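Local coordinates for arginine 3rd transport system periplasmic binding protein (Legionella pneumophila subsp. pneumophila str. Philadelphia 1, PDB 3KZG) that probably binds arginine in the periplasm and delivers it to an ABC-type uptake system, at residues K111-V125 and N149-A161. Sequence-based numbering, arbitrary orientation.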
ATOM      1  N   LYS A 111      18.220  32.922  27.791  1.00 25.53           N
ATOM      2  CA  LYS A 111      17.540  33.709  26.766  1.00 26.00           C
ATOM      3  C   LYS A 111      16.076  34.008  27.069  1.00 25.34           C
ATOM      4  O   LYS A 111      15.441  33.330  27.885  1.00 25.75           O
ATOM      5  CB  LYS A 111      17.628  32.998  25.412  1.00 25.50           C
ATOM      6  CG  LYS A 111      19.018  32.528  25.035  1.00 25.31           C
ATOM      7  CD  LYS A 111      20.038  33.652  25.105  1.00 27.57           C
ATOM      8  CE  LYS A 111      21.432  33.134  24.784  1.00 28.27           C
ATOM      9  NZ  LYS A 111      22.473  34.135  25.133  1.00 33.03           N
ATOM     10  N   LYS A 112      15.552  35.037  26.409  1.00 24.60           N
ATOM     11  CA  LYS A 112      14.156  35.427  26.564  1.00 23.78           C
ATOM     12  C   LYS A 112      13.409  34.687  25.458  1.00 22.19           C
ATOM     13  O   LYS A 112      13.767  34.795  24.281  1.00 20.31           O
ATOM     14  CB  LYS A 112      14.002  36.938  26.378  1.00 26.92           C
ATOM     15  CG  LYS A 112      14.916  37.770  27.261  1.00 32.50           C
ATOM     16  CD  LYS A 112      14.811  39.253  26.920  1.00 34.44           C
ATOM     17  CE  LYS A 112      13.437  39.799  27.257  1.00 37.14           C
ATOM     18  NZ  LYS A 112      13.189  39.764  28.725  1.00 38.76           N
ATOM     19  N   ILE A 113      12.377  33.941  25.838  1.00 20.92           N
ATOM     20  CA  ILE A 113      11.610  33.147  24.885  1.00 20.10           C
ATOM     21  C   ILE A 113      10.177  33.626  24.688  1.00 19.99           C
ATOM     22  O   ILE A 113       9.440  33.819  25.652  1.00 19.24           O
ATOM     23  CB  ILE A 113      11.539  31.663  25.327  1.00 19.96           C
ATOM     24  CG1 ILE A 113      12.925  31.164  25.761  1.00 19.13           C
ATOM     25  CG2 ILE A 113      10.986  30.815  24.196  1.00 17.05           C
ATOM     26  CD1 ILE A 113      13.972  31.167  24.657  1.00 17.97           C
ATOM     27  N   GLY A 114       9.781  33.800  23.431  1.00 20.52           N
ATOM     28  CA  GLY A 114       8.425  34.222  23.138  1.00 19.37           C
ATOM     29  C   GLY A 114       7.520  33.004  23.079  1.00 20.05           C
ATOM     30  O   GLY A 114       7.934  31.939  22.618  1.00 21.13           O
ATOM     31  N   VAL A 115       6.286  33.155  23.546  1.00 19.07           N
ATOM     32  CA  VAL A 115       5.324  32.059  23.547  1.00 19.41           C
ATOM     33  C   VAL A 115       3.917  32.587  23.275  1.00 19.05           C
ATOM     34  O   VAL A 115       3.604  33.727  23.616  1.00 19.57           O
ATOM     35  CB  VAL A 115       5.353  31.310  24.908  1.00 21.61           C
ATOM     36  CG1 VAL A 115       4.060  30.563  25.129  1.00 22.35           C
ATOM     37  CG2 VAL A 115       6.532  30.338  24.939  1.00 19.83           C
ATOM     38  N   ARG A 116       3.080  31.761  22.653  1.00 17.89           N
ATOM     39  CA  ARG A 116       1.706  32.145  22.338  1.00 17.12           C
ATOM     40  C   ARG A 116       0.839  31.959  23.584  1.00 18.95           C
ATOM     41  O   ARG A 116       0.686  30.843  24.083  1.00 18.76           O
ATOM     42  CB  ARG A 116       1.164  31.275  21.201  1.00 17.62           C
ATOM     43  CG  ARG A 116      -0.164  31.733  20.603  1.00 18.23           C
ATOM     44  CD  ARG A 116      -0.690  30.692  19.625  1.00 17.91           C
ATOM     45  NE  ARG A 116      -1.768  31.199  18.782  1.00 16.72           N
ATOM     46  CZ  ARG A 116      -2.450  30.461  17.913  1.00 17.01           C
ATOM     47  NH1 ARG A 116      -2.174  29.168  17.769  1.00 19.44           N
ATOM     48  NH2 ARG A 116      -3.395  31.019  17.167  1.00 17.59           N
ATOM     49  N   LYS A 117       0.272  33.053  24.081  1.00 18.45           N
ATOM     50  CA  LYS A 117      -0.568  33.006  25.276  1.00 18.52           C
ATOM     51  C   LYS A 117      -1.710  31.998  25.139  1.00 16.97           C
ATOM     52  O   LYS A 117      -2.458  32.030  24.170  1.00 16.67           O
ATOM     53  CB  LYS A 117      -1.145  34.394  25.574  1.00 20.00           C
ATOM     54  CG  LYS A 117      -1.959  34.447  26.866  1.00 24.04           C
ATOM     55  CD  LYS A 117      -2.533  35.832  27.133  1.00 26.51           C
ATOM     56  CE  LYS A 117      -3.250  35.867  28.478  1.00 29.66           C
ATOM     57  NZ  LYS A 117      -3.838  37.204  28.788  1.00 31.58           N
ATOM     58  N   GLY A 118      -1.846  31.116  26.126  1.00 17.37           N
ATOM     59  CA  GLY A 118      -2.902  30.115  26.086  1.00 18.40           C
ATOM     60  C   GLY A 118      -2.388  28.707  25.826  1.00 20.59           C
ATOM     61  O   GLY A 118      -3.095  27.732  26.075  1.00 19.16           O
ATOM     62  N   THR A 119      -1.160  28.595  25.319  1.00 20.96           N
ATOM     63  CA  THR A 119      -0.569  27.287  25.045  1.00 20.63           C
ATOM     64  C   THR A 119       0.216  26.813  26.259  1.00 20.00           C
ATOM     65  O   THR A 119       0.458  27.576  27.191  1.00 20.82           O
ATOM     66  CB  THR A 119       0.422  27.326  23.850  1.00 21.98           C
ATOM     67  OG1 THR A 119       1.558  28.132  24.194  1.00 22.70           O
ATOM     68  CG2 THR A 119      -0.245  27.880  22.611  1.00 22.37           C
ATOM     69  N   PRO A 120       0.620  25.534  26.265  1.00 19.58           N
ATOM     70  CA  PRO A 120       1.385  24.997  27.391  1.00 18.52           C
ATOM     71  C   PRO A 120       2.880  25.240  27.191  1.00 17.74           C
ATOM     72  O   PRO A 120       3.709  24.707  27.930  1.00 17.12           O
ATOM     73  CB  PRO A 120       1.030  23.519  27.359  1.00 20.12           C
ATOM     74  CG  PRO A 120       0.966  23.251  25.887  1.00 20.47           C
ATOM     75  CD  PRO A 120       0.198  24.454  25.354  1.00 20.38           C
ATOM     76  N   TYR A 121       3.217  26.066  26.203  1.00 17.89           N
ATOM     77  CA  TYR A 121       4.615  26.342  25.892  1.00 17.94           C
ATOM     78  C   TYR A 121       5.403  27.122  26.946  1.00 18.86           C
ATOM     79  O   TYR A 121       6.602  26.886  27.132  1.00 18.82           O
ATOM     80  CB  TYR A 121       4.716  27.011  24.519  1.00 19.91           C
ATOM     81  CG  TYR A 121       4.215  26.113  23.399  1.00 20.74           C
ATOM     82  CD1 TYR A 121       4.445  24.731  23.436  1.00 20.86           C
ATOM     83  CD2 TYR A 121       3.537  26.636  22.298  1.00 20.41           C
ATOM     84  CE1 TYR A 121       4.014  23.899  22.408  1.00 20.87           C
ATOM     85  CE2 TYR A 121       3.102  25.807  21.261  1.00 20.93           C
ATOM     86  CZ  TYR A 121       3.346  24.439  21.326  1.00 19.30           C
ATOM     87  OH  TYR A 121       2.923  23.610  20.319  1.00 21.87           O
ATOM     88  N   ALA A 122       4.744  28.041  27.641  1.00 18.30           N
ATOM     89  CA  ALA A 122       5.425  28.793  28.685  1.00 20.81           C
ATOM     90  C   ALA A 122       5.884  27.782  29.729  1.00 22.44           C
ATOM     91  O   ALA A 122       7.018  27.829  30.218  1.00 22.46           O
ATOM     92  CB  ALA A 122       4.470  29.797  29.323  1.00 21.27           C
ATOM     93  N   ARG A 123       4.986  26.864  30.068  1.00 23.28           N
ATOM     94  CA  ARG A 123       5.284  25.836  31.053  1.00 23.59           C
ATOM     95  C   ARG A 123       6.421  24.932  30.585  1.00 21.53           C
ATOM     96  O   ARG A 123       7.271  24.531  31.380  1.00 22.40           O
ATOM     97  CB  ARG A 123       4.028  25.005  31.331  1.00 28.06           C
ATOM     98  CG  ARG A 123       4.207  23.949  32.406  1.00 34.41           C
ATOM     99  CD  ARG A 123       2.890  23.252  32.712  1.00 40.11           C
ATOM    100  NE  ARG A 123       1.895  24.174  33.254  1.00 45.34           N
ATOM    101  CZ  ARG A 123       2.010  24.805  34.421  1.00 48.05           C
ATOM    102  NH1 ARG A 123       3.081  24.618  35.184  1.00 48.91           N
ATOM    103  NH2 ARG A 123       1.048  25.623  34.829  1.00 49.07           N
ATOM    104  N   GLN A 124       6.449  24.622  29.292  1.00 20.85           N
ATOM    105  CA  GLN A 124       7.499  23.766  28.748  1.00 20.62           C
ATOM    106  C   GLN A 124       8.860  24.443  28.868  1.00 21.19           C
ATOM    107  O   GLN A 124       9.846  23.820  29.260  1.00 20.07           O
ATOM    108  CB  GLN A 124       7.231  23.451  27.279  1.00 21.89           C
ATOM    109  CG  GLN A 124       8.140  22.364  26.732  1.00 23.35           C
ATOM    110  CD  GLN A 124       8.151  22.310  25.223  1.00 23.43           C
ATOM    111  OE1 GLN A 124       7.104  22.334  24.579  1.00 23.99           O
ATOM    112  NE2 GLN A 124       9.345  22.229  24.646  1.00 26.45           N
ATOM    113  N   VAL A 125       8.899  25.727  28.531  1.00 20.81           N
ATOM    114  CA  VAL A 125      10.128  26.503  28.593  1.00 20.41           C
ATOM    115  C   VAL A 125      10.691  26.575  30.010  1.00 20.75           C
ATOM    116  O   VAL A 125      11.868  26.288  30.238  1.00 20.58           O
ATOM    117  CB  VAL A 125       9.894  27.952  28.074  1.00 21.41           C
ATOM    118  CG1 VAL A 125      11.148  28.789  28.251  1.00 18.35           C
ATOM    119  CG2 VAL A 125       9.492  27.918  26.605  1.00 21.61           C
ATOM    120  N   ASN A 149      12.166  42.191  15.954  1.00 24.20           N
ATOM    121  CA  ASN A 149      12.624  43.398  16.646  1.00 24.91           C
ATOM    122  C   ASN A 149      13.586  43.065  17.773  1.00 25.48           C
ATOM    123  O   ASN A 149      14.009  43.946  18.522  1.00 24.34           O
ATOM    124  CB  ASN A 149      11.435  44.171  17.230  1.00 23.20           C
ATOM    125  CG  ASN A 149      10.658  44.933  16.180  1.00 22.85           C
ATOM    126  OD1 ASN A 149       9.536  45.377  16.426  1.00 22.21           O
ATOM    127  ND2 ASN A 149      11.254  45.104  15.005  1.00 21.14           N
ATOM    128  N   ASN A 150      13.913  41.785  17.900  1.00 27.38           N
ATOM    129  CA  ASN A 150      14.835  41.334  18.930  1.00 28.82           C
ATOM    130  C   ASN A 150      14.302  41.609  20.337  1.00 28.02           C
ATOM    131  O   ASN A 150      15.076  41.874  21.260  1.00 29.28           O
ATOM    132  CB  ASN A 150      16.196  42.013  18.733  1.00 32.33           C
ATOM    133  CG  ASN A 150      17.322  41.275  19.423  1.00 37.15           C
ATOM    134  OD1 ASN A 150      17.470  40.060  19.270  1.00 39.15           O
ATOM    135  ND2 ASN A 150      18.133  42.009  20.180  1.00 39.05           N
ATOM    136  N   GLN A 151      12.981  41.554  20.493  1.00 25.41           N
ATOM    137  CA  GLN A 151      12.350  41.771  21.794  1.00 24.77           C
ATOM    138  C   GLN A 151      12.482  40.470  22.595  1.00 22.71           C
ATOM    139  O   GLN A 151      12.441  40.471  23.823  1.00 18.95           O
ATOM    140  CB  GLN A 151      10.875  42.139  21.617  1.00 29.24           C
ATOM    141  CG  GLN A 151      10.628  43.343  20.708  1.00 34.49           C
ATOM    142  CD  GLN A 151      11.107  44.666  21.295  1.00 36.30           C
ATOM    143  OE1 GLN A 151      12.299  44.867  21.529  1.00 38.10           O
ATOM    144  NE2 GLN A 151      10.170  45.579  21.528  1.00 38.36           N
ATOM    145  N   VAL A 152      12.611  39.363  21.870  1.00 20.01           N
ATOM    146  CA  VAL A 152      12.829  38.045  22.456  1.00 19.41           C
ATOM    147  C   VAL A 152      13.956  37.439  21.618  1.00 20.41           C
ATOM    148  O   VAL A 152      14.132  37.803  20.450  1.00 20.23           O
ATOM    149  CB  VAL A 152      11.569  37.124  22.391  1.00 19.56           C
ATOM    150  CG1 VAL A 152      10.497  37.631  23.353  1.00 16.56           C
ATOM    151  CG2 VAL A 152      11.028  37.052  20.975  1.00 18.11           C
ATOM    152  N   ASP A 153      14.723  36.536  22.217  1.00 20.43           N
ATOM    153  CA  ASP A 153      15.835  35.892  21.534  1.00 20.91           C
ATOM    154  C   ASP A 153      15.378  34.755  20.630  1.00 21.53           C
ATOM    155  O   ASP A 153      16.032  34.424  19.641  1.00 21.26           O
ATOM    156  CB  ASP A 153      16.826  35.346  22.560  1.00 21.65           C
ATOM    157  CG  ASP A 153      17.325  36.409  23.510  1.00 23.28           C
ATOM    158  OD1 ASP A 153      17.817  37.449  23.032  1.00 24.75           O
ATOM    159  OD2 ASP A 153      17.231  36.201  24.737  1.00 24.56           O
ATOM    160  N   ALA A 154      14.255  34.148  20.985  1.00 21.05           N
ATOM    161  CA  ALA A 154      13.720  33.035  20.220  1.00 20.94           C
ATOM    162  C   ALA A 154      12.265  32.818  20.603  1.00 20.69           C
ATOM    163  O   ALA A 154      11.748  33.457  21.520  1.00 22.19           O
ATOM    164  CB  ALA A 154      14.522  31.770  20.505  1.00 21.54           C
ATOM    165  N   SER A 155      11.624  31.898  19.899  1.00 19.70           N
ATOM    166  CA  SER A 155      10.228  31.578  20.125  1.00 21.08           C
ATOM    167  C   SER A 155      10.003  30.065  20.113  1.00 20.24           C
ATOM    168  O   SER A 155      10.634  29.341  19.341  1.00 21.05           O
ATOM    169  CB  SER A 155       9.379  32.243  19.036  1.00 22.78           C
ATOM    170  OG  SER A 155       8.038  31.799  19.082  1.00 26.35           O
ATOM    171  N   LEU A 156       9.117  29.595  20.988  1.00 19.19           N
ATOM    172  CA  LEU A 156       8.766  28.180  21.055  1.00 18.23           C
ATOM    173  C   LEU A 156       7.318  28.132  20.588  1.00 17.72           C
ATOM    174  O   LEU A 156       6.437  28.715  21.222  1.00 17.53           O
ATOM    175  CB  LEU A 156       8.887  27.650  22.497  1.00 18.08           C
ATOM    176  CG  LEU A 156       8.520  26.170  22.700  1.00 19.75           C
ATOM    177  CD1 LEU A 156       9.355  25.294  21.774  1.00 17.43           C
ATOM    178  CD2 LEU A 156       8.751  25.773  24.151  1.00 18.41           C
HETATM  179  N   MSE A 157       7.089  27.466  19.457  1.00 19.42           N
HETATM  180  CA  MSE A 157       5.762  27.344  18.861  1.00 20.43           C
HETATM  181  C   MSE A 157       5.546  25.937  18.308  1.00 18.66           C
HETATM  182  O   MSE A 157       6.401  25.070  18.467  1.00 19.48           O
HETATM  183  CB  MSE A 157       5.601  28.377  17.732  1.00 24.49           C
HETATM  184  CG  MSE A 157       6.586  28.228  16.568  1.00 30.64           C
HETATM  185 SE   MSE A 157       6.461  29.639  15.217  1.00 41.37          SE
HETATM  186  CE  MSE A 157       7.171  31.132  16.266  1.00 34.82           C
ATOM    187  N   ASP A 158       4.399  25.715  17.675  1.00 17.38           N
ATOM    188  CA  ASP A 158       4.094  24.415  17.087  1.00 16.32           C
ATOM    189  C   ASP A 158       5.168  24.072  16.046  1.00 17.09           C
ATOM    190  O   ASP A 158       5.626  24.945  15.299  1.00 18.90           O
ATOM    191  CB  ASP A 158       2.720  24.434  16.402  1.00 16.60           C
ATOM    192  CG  ASP A 158       1.590  24.854  17.339  1.00 19.20           C
ATOM    193  OD1 ASP A 158       1.415  24.224  18.402  1.00 19.31           O
ATOM    194  OD2 ASP A 158       0.864  25.813  17.001  1.00 19.65           O
ATOM    195  N   TYR A 159       5.561  22.804  15.999  1.00 15.57           N
ATOM    196  CA  TYR A 159       6.569  22.338  15.054  1.00 14.72           C
ATOM    197  C   TYR A 159       6.211  22.632  13.591  1.00 14.89           C
ATOM    198  O   TYR A 159       7.035  23.179  12.853  1.00 13.92           O
ATOM    199  CB  TYR A 159       6.802  20.834  15.236  1.00 18.26           C
ATOM    200  CG  TYR A 159       7.696  20.228  14.177  1.00 20.58           C
ATOM    201  CD1 TYR A 159       9.042  20.586  14.086  1.00 21.19           C
ATOM    202  CD2 TYR A 159       7.188  19.327  13.242  1.00 20.14           C
ATOM    203  CE1 TYR A 159       9.863  20.070  13.087  1.00 24.25           C
ATOM    204  CE2 TYR A 159       8.000  18.801  12.234  1.00 23.42           C
ATOM    205  CZ  TYR A 159       9.335  19.178  12.164  1.00 24.42           C
ATOM    206  OH  TYR A 159      10.141  18.683  11.168  1.00 26.42           O
ATOM    207  N   GLU A 160       4.996  22.275  13.167  1.00 13.61           N
ATOM    208  CA  GLU A 160       4.592  22.521  11.783  1.00 15.24           C
ATOM    209  C   GLU A 160       4.462  24.016  11.486  1.00 15.54           C
ATOM    210  O   GLU A 160       4.574  24.434  10.330  1.00 14.82           O
ATOM    211  CB  GLU A 160       3.263  21.832  11.445  1.00 15.72           C
ATOM    212  CG  GLU A 160       3.300  20.307  11.390  1.00 18.23           C
ATOM    213  CD  GLU A 160       4.362  19.755  10.456  1.00 19.80           C
ATOM    214  OE1 GLU A 160       4.753  20.453   9.499  1.00 21.94           O
ATOM    215  OE2 GLU A 160       4.803  18.609  10.678  1.00 20.99           O
ATOM    216  N   ALA A 161       4.203  24.814  12.519  1.00 15.53           N
ATOM    217  CA  ALA A 161       4.090  26.262  12.346  1.00 16.89           C
ATOM    218  C   ALA A 161       5.494  26.825  12.145  1.00 16.98           C
ATOM    219  O   ALA A 161       5.700  27.732  11.341  1.00 17.60           O
ATOM    220  CB  ALA A 161       3.444  26.905  13.580  1.00 14.80           C
TER
HETATM  221  O   HOH W   1      -0.251  27.190  19.038  1.00 12.62           O
HETATM  222  O   HOH W   2       4.013  29.784  20.826  1.00 19.63           O
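G114 sits between A154 and L156 in the parallel pairing of strands 112-116 and 154-158: its N donates to A154 O (2.8 Å), and its O receives L156 N (3.1 Å) almost head-on. Both are inner strands of a mixed five-stranded sheet (order 133-137, 112-116, 154-158, 91-97, 180-188), consistent with a lobe of the type II periplasmic-binding-protein fold; helix 121-127 lies in the crossover from 112-116 to 133-137. At the start of the pair, K112 N reaches D153 OD2 (2.6 Å) on the anti side, 23° out of the carboxylate plane, while K112 O takes D153 N in return. Beyond the last direct backbone bond a water accepts from R116 N and donates to L156 O.

Apolar packing centres on L156. Its chi1 of 179° sends the side chain toward helix 121-127, where CD2 presses on V125 CG2, a tight 3.3 Å; I113 CG2 and V115 CG2 flank CB. Q124 NE2 lies against CD2, its amide held elsewhere by OE1 bonding S92 OG.

Y121 OH donates to D158 OD1 (2.5 Å) from above the carboxylate plane, with ring and carboxylate planes 66° apart. D158 OD2 is joined to R116 NH1 through a water and also accepts from N13. Bonds to both oxygens thus constrain the carboxylate where the strand passes into helix 159-166.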